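Local coordinates for protein Non-reducing end alpha-L-arabinofuranosidase BoGH43B (Bacteroides ovatus, PDB 5JOZ) that removes terminal non-reducing alpha-L-arabinofuranosyl residues from the side branches of xyloglucan, converting S units to X units, at residues I256-R268 against T465-V479. Residues are numbered along the deposited sequence; the frame is centred on the assembly and turned at random.
Sequences IRPVNGKYQHLGR and TRDVSNEVVGGFTGV
Tyr263 lays its ring on Arg466, whose CB sits over the ring centre, 3.8 Å from the centroid, while Val259 CB rests on the opposite face, toward the rim. Swapping the ring for an alanine's methyl is likely to open a gap between Val259 and the CB and CG methylenes of Arg466. Next along, Gln264 is gripped through its backbone: its N gives a 3.0 Å bond to Glu471 OE1, from above the carboxylate plane, and its O takes Asn470 N at 2.8 Å. A bend at chi2 (87°) turns the amide back on its own loop, where OE1 accepts from Gly267 N and NE2 reaches Thr477 O through water 1. His265 presents a ring face to Thr465 CB, 3.5 Å from the centroid, and its O receives Val479 N. Gly267 then passes Gly478, where a CB would run into Leu266 O. Arg268, bent at chi3 (-64°), puts NH2 in plane on a lone pair of Phe476 O, 3.1 Å away, with Phe476 CD1 over the rim of one guanidinium face; this end lies beside Asp16, the inferred proton acceptor. The 249-256/269-277 loop of the GH43 beta-propeller thus docks on helix 470-473 and its flanks, which follow strand 456-464 and precede strand 480-486 of the concanavalin A-like domain.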
loop_
_atom_site.group_PDB
_atom_site.type_symbol
_atom_site.label_atom_id
_atom_site.label_comp_id
_atom_site.label_asym_id
_atom_site.label_seq_id
_atom_site.Cartn_x
_atom_site.Cartn_y
_atom_site.Cartn_z
ATOM N N ILE A 256 0.250 -12.325 2.884
ATOM C CA ILE A 256 -1.083 -12.069 3.440
ATOM C C ILE A 256 -1.238 -12.795 4.766
ATOM O O ILE A 256 -0.529 -13.773 5.014
ATOM C CB ILE A 256 -2.203 -12.459 2.454
ATOM C CG1 ILE A 256 -2.100 -13.939 2.057
ATOM C CG2 ILE A 256 -2.139 -11.563 1.217
ATOM C CD1 ILE A 256 -3.300 -14.463 1.295
ATOM N N ARG A 257 -2.138 -12.280 5.611
ATOM C CA ARG A 257 -2.514 -12.899 6.890
ATOM C C ARG A 257 -3.975 -13.271 6.769
ATOM O O ARG A 257 -4.824 -12.425 7.023
ATOM C CB ARG A 257 -2.377 -11.914 8.046
ATOM C CG ARG A 257 -0.953 -11.597 8.485
ATOM C CD ARG A 257 -0.872 -10.159 8.989
ATOM N NE ARG A 257 -0.957 -9.998 10.426
ATOM C CZ ARG A 257 -1.199 -8.851 11.061
ATOM N NH1 ARG A 257 -1.406 -7.710 10.413
ATOM N NH2 ARG A 257 -1.247 -8.852 12.388
ATOM N N PRO A 258 -4.283 -14.515 6.350
ATOM C CA PRO A 258 -5.703 -14.849 6.159
ATOM C C PRO A 258 -6.472 -15.027 7.476
ATOM O O PRO A 258 -5.875 -15.342 8.503
ATOM C CB PRO A 258 -5.663 -16.177 5.378
ATOM C CG PRO A 258 -4.232 -16.424 5.018
ATOM C CD PRO A 258 -3.410 -15.660 6.008
ATOM N N VAL A 259 -7.784 -14.807 7.426
ATOM C CA VAL A 259 -8.679 -15.078 8.555
ATOM C C VAL A 259 -9.166 -16.529 8.416
ATOM O O VAL A 259 -9.661 -16.914 7.353
ATOM C CB VAL A 259 -9.901 -14.125 8.570
ATOM C CG1 VAL A 259 -10.674 -14.279 9.876
ATOM C CG2 VAL A 259 -9.491 -12.664 8.362
ATOM N N ASN A 260 -9.004 -17.330 9.470
ATOM C CA ASN A 260 -9.319 -18.780 9.443
ATOM C C ASN A 260 -8.763 -19.506 8.189
ATOM O O ASN A 260 -9.397 -20.423 7.645
ATOM C CB ASN A 260 -10.846 -19.020 9.561
ATOM C CG ASN A 260 -11.456 -18.420 10.819
ATOM O OD1 ASN A 260 -10.830 -18.369 11.883
ATOM N ND2 ASN A 260 -12.697 -17.971 10.701
ATOM N N GLY A 261 -7.590 -19.078 7.723
ATOM C CA GLY A 261 -6.994 -19.622 6.508
ATOM C C GLY A 261 -7.770 -19.470 5.201
ATOM O O GLY A 261 -7.419 -20.148 4.242
ATOM N N LYS A 262 -8.784 -18.591 5.137
ATOM C CA LYS A 262 -9.691 -18.485 3.953
ATOM C C LYS A 262 -9.591 -17.177 3.156
ATOM O O LYS A 262 -9.487 -17.215 1.925
ATOM C CB LYS A 262 -11.170 -18.618 4.343
ATOM C CG LYS A 262 -11.530 -19.681 5.355
ATOM C CD LYS A 262 -11.245 -21.089 4.873
ATOM C CE LYS A 262 -12.009 -22.091 5.732
ATOM N NZ LYS A 262 -11.431 -23.455 5.652
ATOM N N TYR A 263 -9.680 -16.037 3.854
ATOM C CA TYR A 263 -9.778 -14.722 3.214
ATOM C C TYR A 263 -8.900 -13.640 3.877
ATOM O O TYR A 263 -8.540 -13.741 5.054
ATOM C CB TYR A 263 -11.252 -14.281 3.161
ATOM C CG TYR A 263 -11.941 -14.160 4.507
ATOM C CD1 TYR A 263 -11.892 -12.972 5.232
ATOM C CD2 TYR A 263 -12.659 -15.229 5.047
ATOM C CE1 TYR A 263 -12.524 -12.850 6.460
ATOM C CE2 TYR A 263 -13.293 -15.125 6.277
ATOM C CZ TYR A 263 -13.226 -13.933 6.987
ATOM O OH TYR A 263 -13.852 -13.818 8.218
ATOM N N GLN A 264 -8.529 -12.624 3.093
ATOM C CA GLN A 264 -7.725 -11.504 3.592
ATOM C C GLN A 264 -8.318 -10.180 3.135
ATOM O O GLN A 264 -8.666 -10.006 1.964
ATOM C CB GLN A 264 -6.229 -11.661 3.200
ATOM C CG GLN A 264 -5.865 -11.406 1.739
ATOM C CD GLN A 264 -5.570 -9.951 1.418
ATOM O OE1 GLN A 264 -5.641 -9.091 2.286
ATOM N NE2 GLN A 264 -5.226 -9.674 0.160
ATOM N N HIS A 265 -8.422 -9.244 4.072
ATOM C CA HIS A 265 -8.991 -7.914 3.792
ATOM C C HIS A 265 -8.066 -6.742 4.092
ATOM O O HIS A 265 -8.285 -5.668 3.548
ATOM C CB HIS A 265 -10.341 -7.727 4.497
ATOM C CG HIS A 265 -10.275 -7.754 5.994
ATOM N ND1 HIS A 265 -10.086 -8.914 6.713
ATOM C CD2 HIS A 265 -10.433 -6.767 6.908
ATOM C CE1 HIS A 265 -10.098 -8.636 8.006
ATOM N NE2 HIS A 265 -10.308 -7.339 8.150
ATOM N N LEU A 266 -7.037 -6.933 4.923
ATOM C CA LEU A 266 -6.081 -5.866 5.204
ATOM C C LEU A 266 -5.146 -5.575 4.028
ATOM O O LEU A 266 -4.526 -4.513 4.000
ATOM C CB LEU A 266 -5.237 -6.186 6.437
ATOM C CG LEU A 266 -5.940 -6.532 7.756
ATOM C CD1 LEU A 266 -4.911 -6.570 8.878
ATOM C CD2 LEU A 266 -7.061 -5.559 8.092
ATOM N N GLY A 267 -5.037 -6.503 3.077
ATOM C CA GLY A 267 -4.177 -6.327 1.910
ATOM C C GLY A 267 -2.878 -7.102 2.060
ATOM O O GLY A 267 -2.676 -7.827 3.041
ATOM N N ARG A 268 -2.000 -6.972 1.077
ATOM C CA ARG A 268 -0.703 -7.607 1.170
ATOM C C ARG A 268 0.204 -6.682 2.021
ATOM O O ARG A 268 0.282 -5.473 1.806
ATOM C CB ARG A 268 -0.146 -7.929 -0.222
ATOM C CG ARG A 268 -1.020 -8.913 -1.019
ATOM C CD ARG A 268 -0.673 -8.941 -2.507
ATOM N NE ARG A 268 -0.940 -7.645 -3.167
ATOM C CZ ARG A 268 -0.323 -7.182 -4.261
ATOM N NH1 ARG A 268 0.623 -7.881 -4.890
ATOM N NH2 ARG A 268 -0.655 -5.989 -4.736
ATOM N N THR A 465 -16.042 -8.728 7.435
ATOM C CA THR A 465 -14.757 -8.447 6.799
ATOM C C THR A 465 -14.568 -9.313 5.545
ATOM O O THR A 465 -13.912 -8.901 4.579
ATOM C CB THR A 465 -13.589 -8.695 7.762
ATOM O OG1 THR A 465 -13.636 -10.044 8.236
ATOM C CG2 THR A 465 -13.640 -7.737 8.942
ATOM N N ARG A 466 -15.164 -10.504 5.570
ATOM C CA ARG A 466 -15.170 -11.436 4.438
ATOM C C ARG A 466 -15.717 -10.836 3.137
ATOM O O ARG A 466 -15.151 -11.059 2.061
ATOM C CB ARG A 466 -15.998 -12.661 4.822
ATOM C CG ARG A 466 -15.965 -13.832 3.856
ATOM C CD ARG A 466 -17.063 -14.818 4.216
ATOM N NE ARG A 466 -18.379 -14.202 4.056
ATOM C CZ ARG A 466 -19.539 -14.786 4.340
ATOM N NH1 ARG A 466 -19.586 -16.037 4.796
ATOM N NH2 ARG A 466 -20.666 -14.106 4.153
ATOM N N ASP A 467 -16.817 -10.087 3.225
ATOM C CA ASP A 467 -17.436 -9.513 2.018
ATOM C C ASP A 467 -16.615 -8.374 1.380
ATOM O O ASP A 467 -16.912 -7.966 0.246
ATOM C CB ASP A 467 -18.874 -9.043 2.291
ATOM C CG ASP A 467 -19.878 -10.184 2.340
ATOM O OD1 ASP A 467 -19.752 -11.156 1.560
ATOM O OD2 ASP A 467 -20.818 -10.085 3.158
ATOM N N VAL A 468 -15.594 -7.879 2.092
ATOM C CA VAL A 468 -14.668 -6.894 1.533
ATOM C C VAL A 468 -13.275 -7.473 1.279
ATOM O O VAL A 468 -12.327 -6.725 1.048
ATOM C CB VAL A 468 -14.621 -5.591 2.381
ATOM C CG1 VAL A 468 -15.937 -4.835 2.237
ATOM C CG2 VAL A 468 -14.303 -5.856 3.847
ATOM N N SER A 469 -13.163 -8.799 1.261
ATOM C CA SER A 469 -11.872 -9.457 1.208
ATOM C C SER A 469 -11.374 -9.518 -0.230
ATOM O O SER A 469 -12.163 -9.446 -1.175
ATOM C CB SER A 469 -11.969 -10.864 1.804
ATOM O OG SER A 469 -12.629 -11.747 0.913
ATOM N N ASN A 470 -10.061 -9.645 -0.388
ATOM C CA ASN A 470 -9.448 -9.834 -1.712
ATOM C C ASN A 470 -10.068 -11.006 -2.486
ATOM O O ASN A 470 -10.301 -10.908 -3.692
ATOM C CB ASN A 470 -7.950 -10.091 -1.581
ATOM C CG ASN A 470 -7.277 -10.264 -2.926
ATOM O OD1 ASN A 470 -6.861 -11.368 -3.291
ATOM N ND2 ASN A 470 -7.208 -9.180 -3.694
ATOM N N GLU A 471 -10.349 -12.100 -1.779
ATOM C CA GLU A 471 -10.842 -13.325 -2.405
ATOM C C GLU A 471 -12.249 -13.176 -2.978
ATOM O O GLU A 471 -12.603 -13.893 -3.910
ATOM C CB GLU A 471 -10.761 -14.510 -1.427
ATOM C CG GLU A 471 -9.339 -15.039 -1.195
ATOM C CD GLU A 471 -8.494 -14.196 -0.249
ATOM O OE1 GLU A 471 -8.909 -13.074 0.129
ATOM O OE2 GLU A 471 -7.402 -14.668 0.140
ATOM N N VAL A 472 -13.029 -12.231 -2.442
ATOM C CA VAL A 472 -14.355 -11.902 -2.965
ATOM C C VAL A 472 -14.322 -10.744 -3.975
ATOM O O VAL A 472 -15.004 -10.803 -4.994
ATOM C CB VAL A 472 -15.328 -11.574 -1.808
ATOM C CG1 VAL A 472 -16.673 -11.050 -2.325
ATOM C CG2 VAL A 472 -15.527 -12.810 -0.939
ATOM N N VAL A 473 -13.548 -9.695 -3.700
ATOM C CA VAL A 473 -13.600 -8.469 -4.520
ATOM C C VAL A 473 -12.578 -8.415 -5.662
ATOM O O VAL A 473 -12.779 -7.680 -6.635
ATOM C CB VAL A 473 -13.502 -7.182 -3.658
ATOM C CG1 VAL A 473 -14.571 -7.188 -2.568
ATOM C CG2 VAL A 473 -12.103 -6.977 -3.057
ATOM N N GLY A 474 -11.501 -9.195 -5.556
ATOM C CA GLY A 474 -10.404 -9.154 -6.524
ATOM C C GLY A 474 -9.560 -7.892 -6.378
ATOM O O GLY A 474 -9.745 -7.107 -5.442
ATOM N N GLY A 475 -8.630 -7.706 -7.306
ATOM C CA GLY A 475 -7.733 -6.557 -7.293
ATOM C C GLY A 475 -6.538 -6.730 -6.373
ATOM O O GLY A 475 -6.289 -7.827 -5.882
ATOM N N PHE A 476 -5.824 -5.628 -6.126
ATOM C CA PHE A 476 -4.496 -5.643 -5.507
ATOM C C PHE A 476 -4.374 -4.779 -4.259
ATOM O O PHE A 476 -3.247 -4.487 -3.799
ATOM C CB PHE A 476 -3.454 -5.182 -6.547
ATOM C CG PHE A 476 -3.223 -6.164 -7.654
ATOM C CD1 PHE A 476 -2.595 -7.376 -7.396
ATOM C CD2 PHE A 476 -3.630 -5.882 -8.955
ATOM C CE1 PHE A 476 -2.367 -8.293 -8.421
ATOM C CE2 PHE A 476 -3.410 -6.796 -9.980
ATOM C CZ PHE A 476 -2.782 -8.004 -9.711
ATOM N N THR A 477 -5.518 -4.376 -3.703
ATOM C CA THR A 477 -5.552 -3.477 -2.555
ATOM C C THR A 477 -6.169 -4.154 -1.335
ATOM O O THR A 477 -6.571 -5.324 -1.384
ATOM C CB THR A 477 -6.339 -2.204 -2.893
ATOM O OG1 THR A 477 -7.658 -2.557 -3.326
ATOM C CG2 THR A 477 -5.626 -1.418 -3.981
ATOM N N GLY A 478 -6.181 -3.406 -0.236
ATOM C CA GLY A 478 -6.819 -3.790 1.022
ATOM C C GLY A 478 -7.583 -2.608 1.603
ATOM O O GLY A 478 -7.544 -1.490 1.078
ATOM N N VAL A 479 -8.273 -2.856 2.705
ATOM C CA VAL A 479 -9.248 -1.899 3.234
ATOM C C VAL A 479 -8.628 -0.567 3.694
ATOM O O VAL A 479 -7.592 -0.542 4.364
ATOM C CB VAL A 479 -10.046 -2.532 4.404
ATOM C CG1 VAL A 479 -10.864 -1.486 5.152
ATOM C CG2 VAL A 479 -10.953 -3.648 3.884
HETATM O O HOH W 1 -4.805 -7.595 -1.731
HETATM O O HOH W 2 -5.277 -12.498 -1.245
HETATM O O HOH W 3 -7.401 -7.419 0.700
HETATM O O HOH W 4 -5.194 -1.956 4.492
HETATM O O HOH W 5 -2.764 -5.602 -1.453
#